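Local atomic coordinates of monovalent Na+/H+ antiporter subunit C (Dietzia sp. DQ12-45-1b, PDB entry 7D3U), a protein that forms a small membrane subunit of the multisubunit Mrp complex, which exchanges sodium ions for protons across the bacterial cell membrane. Residues 19-31 and 86-100. Residues are numbered along the deposited sequence; the frame is centred on the assembly and turned at random.
Sequences LQRGMVRVILGFI and LLVLAVIGGDDDDTD
Arg21 meets Asp98 and Asp100 in a salt-bridge network at one end of the three-helix membrane bundle, a fold related to chain 4L of NADH-quinone oxidoreductase. The Arg21 chain is extended, with CG anti to the backbone N (chi1 -161°), bringing its guanidinium to the Asp98 carboxylate, the planes 68° apart. Arg21 NE bonds to Asp98 OD1 at 2.7 Å, and NH2 pairs with OD2. Asp98 OD1 also accepts from Asp100 N, on the opposite face, in an Asx turn. Asp100 OD2 lies well off the guanidinium plane, 3.2 Å from Arg21 NE, adding charge attraction alone; Asp100 also pairs with Arg565 of subunit A. Gly22, at a positive phi, makes a CA-H...O contact from CA to Asp97 O (3.4 Å), with Thr99 CG2 against its N. Met23 N donates to Asp97 O at 2.8 Å. Its chain, bent at chi2 (59°), brings CE to Leu86 CD2 (3.7 Å) and lays CG against Ala90 CB. Val24 CG2 lies beside the Asp97 carboxylate, whose OD2 is salt-bridged to Arg622 of subunit A. Further along, 24-31 and 86-90 run antiparallel, packed by apolar side chains. Ile27 CG1 packs on Leu86 CB (3.7 Å), while CD1 meets Ala90 CB and, with CG2, Leu87 CD2. With an alanine here, a gap would probably open beside Leu86 CB and Leu87 CD2 would lose both Ile27 contacts. One turn on, Phe30 CD2 touches Leu86 CD1 at 4.1 Å.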
loop_
_atom_site.group_PDB
_atom_site.type_symbol
_atom_site.label_atom_id
_atom_site.label_comp_id
_atom_site.label_asym_id
_atom_site.label_seq_id
_atom_site.Cartn_x
_atom_site.Cartn_y
_atom_site.Cartn_z
ATOM N N LEU C 19 1.500 10.971 18.375
ATOM C CA LEU C 19 1.385 9.805 19.239
ATOM C C LEU C 19 0.344 9.986 20.335
ATOM O O LEU C 19 0.234 9.127 21.215
ATOM C CB LEU C 19 2.741 9.477 19.865
ATOM C CG LEU C 19 3.785 8.892 18.916
ATOM C CD1 LEU C 19 5.124 8.762 19.614
ATOM C CD2 LEU C 19 3.323 7.550 18.387
ATOM N N GLN C 20 -0.419 11.071 20.302
ATOM C CA GLN C 20 -1.406 11.354 21.327
ATOM C C GLN C 20 -2.777 10.853 20.881
ATOM O O GLN C 20 -2.915 10.163 19.867
ATOM C CB GLN C 20 -1.418 12.848 21.642
ATOM C CG GLN C 20 -0.144 13.348 22.294
ATOM C CD GLN C 20 0.318 12.464 23.432
ATOM O OE1 GLN C 20 -0.169 12.577 24.554
ATOM N NE2 GLN C 20 1.269 11.582 23.151
ATOM N N ARG C 21 -3.803 11.200 21.650
ATOM C CA ARG C 21 -5.162 10.742 21.410
ATOM C C ARG C 21 -5.983 11.850 20.767
ATOM O O ARG C 21 -5.892 13.016 21.164
ATOM C CB ARG C 21 -5.814 10.296 22.719
ATOM C CG ARG C 21 -7.021 9.401 22.546
ATOM C CD ARG C 21 -7.645 9.066 23.888
ATOM N NE ARG C 21 -8.901 8.343 23.735
ATOM C CZ ARG C 21 -9.837 8.267 24.674
ATOM N NH1 ARG C 21 -9.661 8.872 25.839
ATOM N NH2 ARG C 21 -10.952 7.586 24.449
ATOM N N GLY C 22 -6.779 11.484 19.779
ATOM C CA GLY C 22 -7.601 12.448 19.070
ATOM C C GLY C 22 -7.041 12.696 17.682
ATOM O O GLY C 22 -5.824 12.782 17.488
ATOM N N MET C 23 -7.937 12.812 16.702
ATOM C CA MET C 23 -7.491 12.999 15.327
ATOM C C MET C 23 -7.017 14.421 15.065
ATOM O O MET C 23 -6.107 14.624 14.255
ATOM C CB MET C 23 -8.606 12.633 14.352
ATOM C CG MET C 23 -8.130 12.484 12.922
ATOM S SD MET C 23 -6.865 11.215 12.766
ATOM C CE MET C 23 -6.275 11.533 11.109
ATOM N N VAL C 24 -7.610 15.414 15.729
ATOM C CA VAL C 24 -7.138 16.784 15.560
ATOM C C VAL C 24 -5.773 16.955 16.211
ATOM O O VAL C 24 -4.896 17.642 15.674
ATOM C CB VAL C 24 -8.170 17.779 16.116
ATOM C CG1 VAL C 24 -7.584 19.176 16.179
ATOM C CG2 VAL C 24 -9.412 17.775 15.253
ATOM N N ARG C 25 -5.564 16.330 17.370
ATOM C CA ARG C 25 -4.255 16.351 18.009
ATOM C C ARG C 25 -3.204 15.605 17.199
ATOM O O ARG C 25 -2.015 15.703 17.519
ATOM C CB ARG C 25 -4.356 15.756 19.412
ATOM C CG ARG C 25 -3.297 16.235 20.388
ATOM C CD ARG C 25 -3.748 15.993 21.818
ATOM N NE ARG C 25 -2.641 16.005 22.770
ATOM C CZ ARG C 25 -2.061 17.109 23.227
ATOM N NH1 ARG C 25 -2.478 18.298 22.820
ATOM N NH2 ARG C 25 -1.064 17.023 24.095
ATOM N N VAL C 26 -3.610 14.870 16.170
ATOM C CA VAL C 26 -2.689 14.245 15.233
ATOM C C VAL C 26 -2.481 15.113 13.998
ATOM O O VAL C 26 -1.371 15.200 13.468
ATOM C CB VAL C 26 -3.208 12.840 14.855
ATOM C CG1 VAL C 26 -2.571 12.351 13.574
ATOM C CG2 VAL C 26 -2.949 11.862 15.984
ATOM N N ILE C 27 -3.543 15.776 13.540
ATOM C CA ILE C 27 -3.415 16.707 12.426
ATOM C C ILE C 27 -2.520 17.876 12.806
ATOM O O ILE C 27 -1.783 18.402 11.966
ATOM C CB ILE C 27 -4.809 17.175 11.972
ATOM C CG1 ILE C 27 -5.588 16.000 11.390
ATOM C CG2 ILE C 27 -4.701 18.283 10.944
ATOM C CD1 ILE C 27 -7.068 16.244 11.297
ATOM N N LEU C 28 -2.543 18.288 14.074
ATOM C CA LEU C 28 -1.622 19.333 14.512
ATOM C C LEU C 28 -0.179 18.853 14.437
ATOM O O LEU C 28 0.718 19.605 14.032
ATOM C CB LEU C 28 -1.956 19.782 15.933
ATOM C CG LEU C 28 -3.389 20.223 16.215
ATOM C CD1 LEU C 28 -3.486 20.800 17.607
ATOM C CD2 LEU C 28 -3.887 21.209 15.178
ATOM N N GLY C 29 0.066 17.602 14.825
ATOM C CA GLY C 29 1.399 17.047 14.683
ATOM C C GLY C 29 1.843 16.987 13.236
ATOM O O GLY C 29 3.002 17.252 12.920
ATOM N N PHE C 30 0.921 16.649 12.336
ATOM C CA PHE C 30 1.274 16.627 10.920
ATOM C C PHE C 30 1.524 18.030 10.383
ATOM O O PHE C 30 2.370 18.212 9.500
ATOM C CB PHE C 30 0.186 15.925 10.114
ATOM C CG PHE C 30 0.291 14.433 10.144
ATOM C CD1 PHE C 30 1.416 13.800 9.653
ATOM C CD2 PHE C 30 -0.727 13.663 10.670
ATOM C CE1 PHE C 30 1.522 12.430 9.682
ATOM C CE2 PHE C 30 -0.624 12.291 10.699
ATOM C CZ PHE C 30 0.501 11.674 10.205
ATOM N N ILE C 31 0.820 19.031 10.909
ATOM C CA ILE C 31 1.099 20.417 10.538
ATOM C C ILE C 31 2.505 20.803 10.974
ATOM O O ILE C 31 3.269 21.417 10.217
ATOM C CB ILE C 31 0.044 21.358 11.144
ATOM C CG1 ILE C 31 -1.297 21.186 10.435
ATOM C CG2 ILE C 31 0.500 22.799 11.055
ATOM C CD1 ILE C 31 -2.404 22.002 11.043
ATOM N N LEU C 86 -7.537 15.660 5.916
ATOM C CA LEU C 86 -7.484 15.018 7.225
ATOM C C LEU C 86 -8.483 15.651 8.185
ATOM O O LEU C 86 -9.126 14.952 8.979
ATOM C CB LEU C 86 -6.067 15.096 7.790
ATOM C CG LEU C 86 -5.109 14.000 7.327
ATOM C CD1 LEU C 86 -3.739 14.185 7.955
ATOM C CD2 LEU C 86 -5.672 12.634 7.657
ATOM N N LEU C 87 -8.643 16.972 8.112
ATOM C CA LEU C 87 -9.591 17.652 8.986
ATOM C C LEU C 87 -11.024 17.264 8.656
ATOM O O LEU C 87 -11.839 17.061 9.562
ATOM C CB LEU C 87 -9.407 19.164 8.886
ATOM C CG LEU C 87 -8.133 19.700 9.535
ATOM C CD1 LEU C 87 -7.809 21.077 8.997
ATOM C CD2 LEU C 87 -8.273 19.728 11.043
ATOM N N VAL C 88 -11.357 17.156 7.367
ATOM C CA VAL C 88 -12.705 16.712 7.032
ATOM C C VAL C 88 -12.883 15.233 7.356
ATOM O O VAL C 88 -14.012 14.778 7.569
ATOM C CB VAL C 88 -13.045 17.007 5.558
ATOM C CG1 VAL C 88 -12.172 16.211 4.631
ATOM C CG2 VAL C 88 -14.509 16.744 5.277
ATOM N N LEU C 89 -11.789 14.466 7.422
ATOM C CA LEU C 89 -11.877 13.097 7.919
ATOM C C LEU C 89 -12.131 13.061 9.417
ATOM O O LEU C 89 -12.712 12.096 9.925
ATOM C CB LEU C 89 -10.591 12.333 7.610
ATOM C CG LEU C 89 -10.425 11.606 6.280
ATOM C CD1 LEU C 89 -9.447 10.465 6.453
ATOM C CD2 LEU C 89 -11.750 11.097 5.761
ATOM N N ALA C 90 -11.692 14.091 10.141
ATOM C CA ALA C 90 -11.815 14.083 11.594
ATOM C C ALA C 90 -13.253 14.229 12.076
ATOM O O ALA C 90 -13.530 13.914 13.237
ATOM C CB ALA C 90 -10.959 15.195 12.197
ATOM N N VAL C 91 -14.171 14.690 11.230
ATOM C CA VAL C 91 -15.515 15.025 11.682
ATOM C C VAL C 91 -16.578 14.149 11.024
ATOM O O VAL C 91 -17.739 14.533 10.965
ATOM C CB VAL C 91 -15.819 16.518 11.456
ATOM C CG1 VAL C 91 -14.885 17.370 12.283
ATOM C CG2 VAL C 91 -15.705 16.863 9.983
ATOM N N ILE C 92 -16.206 12.971 10.525
ATOM C CA ILE C 92 -17.163 12.033 9.959
ATOM C C ILE C 92 -17.154 10.697 10.688
ATOM O O ILE C 92 -18.215 10.123 10.951
ATOM C CB ILE C 92 -16.931 11.830 8.446
ATOM C CG1 ILE C 92 -17.217 13.110 7.669
ATOM C CG2 ILE C 92 -17.803 10.705 7.928
ATOM C CD1 ILE C 92 -16.756 13.041 6.236
ATOM N N GLY C 93 -15.976 10.181 11.026
ATOM C CA GLY C 93 -15.907 8.904 11.716
ATOM C C GLY C 93 -16.355 9.032 13.160
ATOM O O GLY C 93 -15.945 9.954 13.874
ATOM N N GLY C 94 -17.196 8.099 13.597
ATOM C CA GLY C 94 -17.694 8.090 14.957
ATOM C C GLY C 94 -18.479 9.349 15.301
ATOM O O GLY C 94 -18.889 10.132 14.448
ATOM N N ASP C 95 -18.684 9.519 16.606
ATOM C CA ASP C 95 -19.297 10.721 17.150
ATOM C C ASP C 95 -18.278 11.663 17.770
ATOM O O ASP C 95 -18.658 12.719 18.284
ATOM C CB ASP C 95 -20.359 10.350 18.188
ATOM C CG ASP C 95 -19.919 9.213 19.083
ATOM O OD1 ASP C 95 -18.809 8.685 18.865
ATOM O OD2 ASP C 95 -20.681 8.848 20.004
ATOM N N ASP C 96 -16.998 11.303 17.736
ATOM C CA ASP C 96 -15.919 12.158 18.206
ATOM C C ASP C 96 -14.768 12.040 17.215
ATOM O O ASP C 96 -14.913 11.475 16.128
ATOM C CB ASP C 96 -15.495 11.772 19.628
ATOM C CG ASP C 96 -16.531 12.141 20.662
ATOM O OD1 ASP C 96 -17.434 12.937 20.333
ATOM O OD2 ASP C 96 -16.447 11.635 21.800
ATOM N N ASP C 97 -13.612 12.581 17.592
ATOM C CA ASP C 97 -12.386 12.389 16.832
ATOM C C ASP C 97 -11.425 11.444 17.537
ATOM O O ASP C 97 -10.250 11.376 17.163
ATOM C CB ASP C 97 -11.711 13.735 16.559
ATOM C CG ASP C 97 -11.322 14.458 17.827
ATOM O OD1 ASP C 97 -11.643 13.955 18.924
ATOM O OD2 ASP C 97 -10.694 15.532 17.728
ATOM N N ASP C 98 -11.904 10.714 18.543
ATOM C CA ASP C 98 -11.062 9.790 19.289
ATOM C C ASP C 98 -10.421 8.775 18.353
ATOM O O ASP C 98 -11.048 8.291 17.409
ATOM C CB ASP C 98 -11.889 9.077 20.358
ATOM C CG ASP C 98 -11.042 8.238 21.296
ATOM O OD1 ASP C 98 -9.802 8.251 21.164
ATOM O OD2 ASP C 98 -11.622 7.560 22.170
ATOM N N THR C 99 -9.155 8.454 18.623
ATOM C CA THR C 99 -8.405 7.544 17.776
ATOM C C THR C 99 -8.046 6.227 18.446
ATOM O O THR C 99 -7.635 5.297 17.746
ATOM C CB THR C 99 -7.116 8.216 17.276
ATOM O OG1 THR C 99 -6.500 7.387 16.282
ATOM C CG2 THR C 99 -6.142 8.432 18.419
ATOM N N ASP C 100 -8.199 6.112 19.765
ATOM C CA ASP C 100 -7.891 4.846 20.419
ATOM C C ASP C 100 -8.960 3.808 20.120
ATOM O O ASP C 100 -9.901 3.620 20.899
ATOM C CB ASP C 100 -7.731 5.017 21.930
ATOM C CG ASP C 100 -6.428 5.683 22.303
ATOM O OD1 ASP C 100 -5.453 5.552 21.535
ATOM O OD2 ASP C 100 -6.374 6.342 23.359
#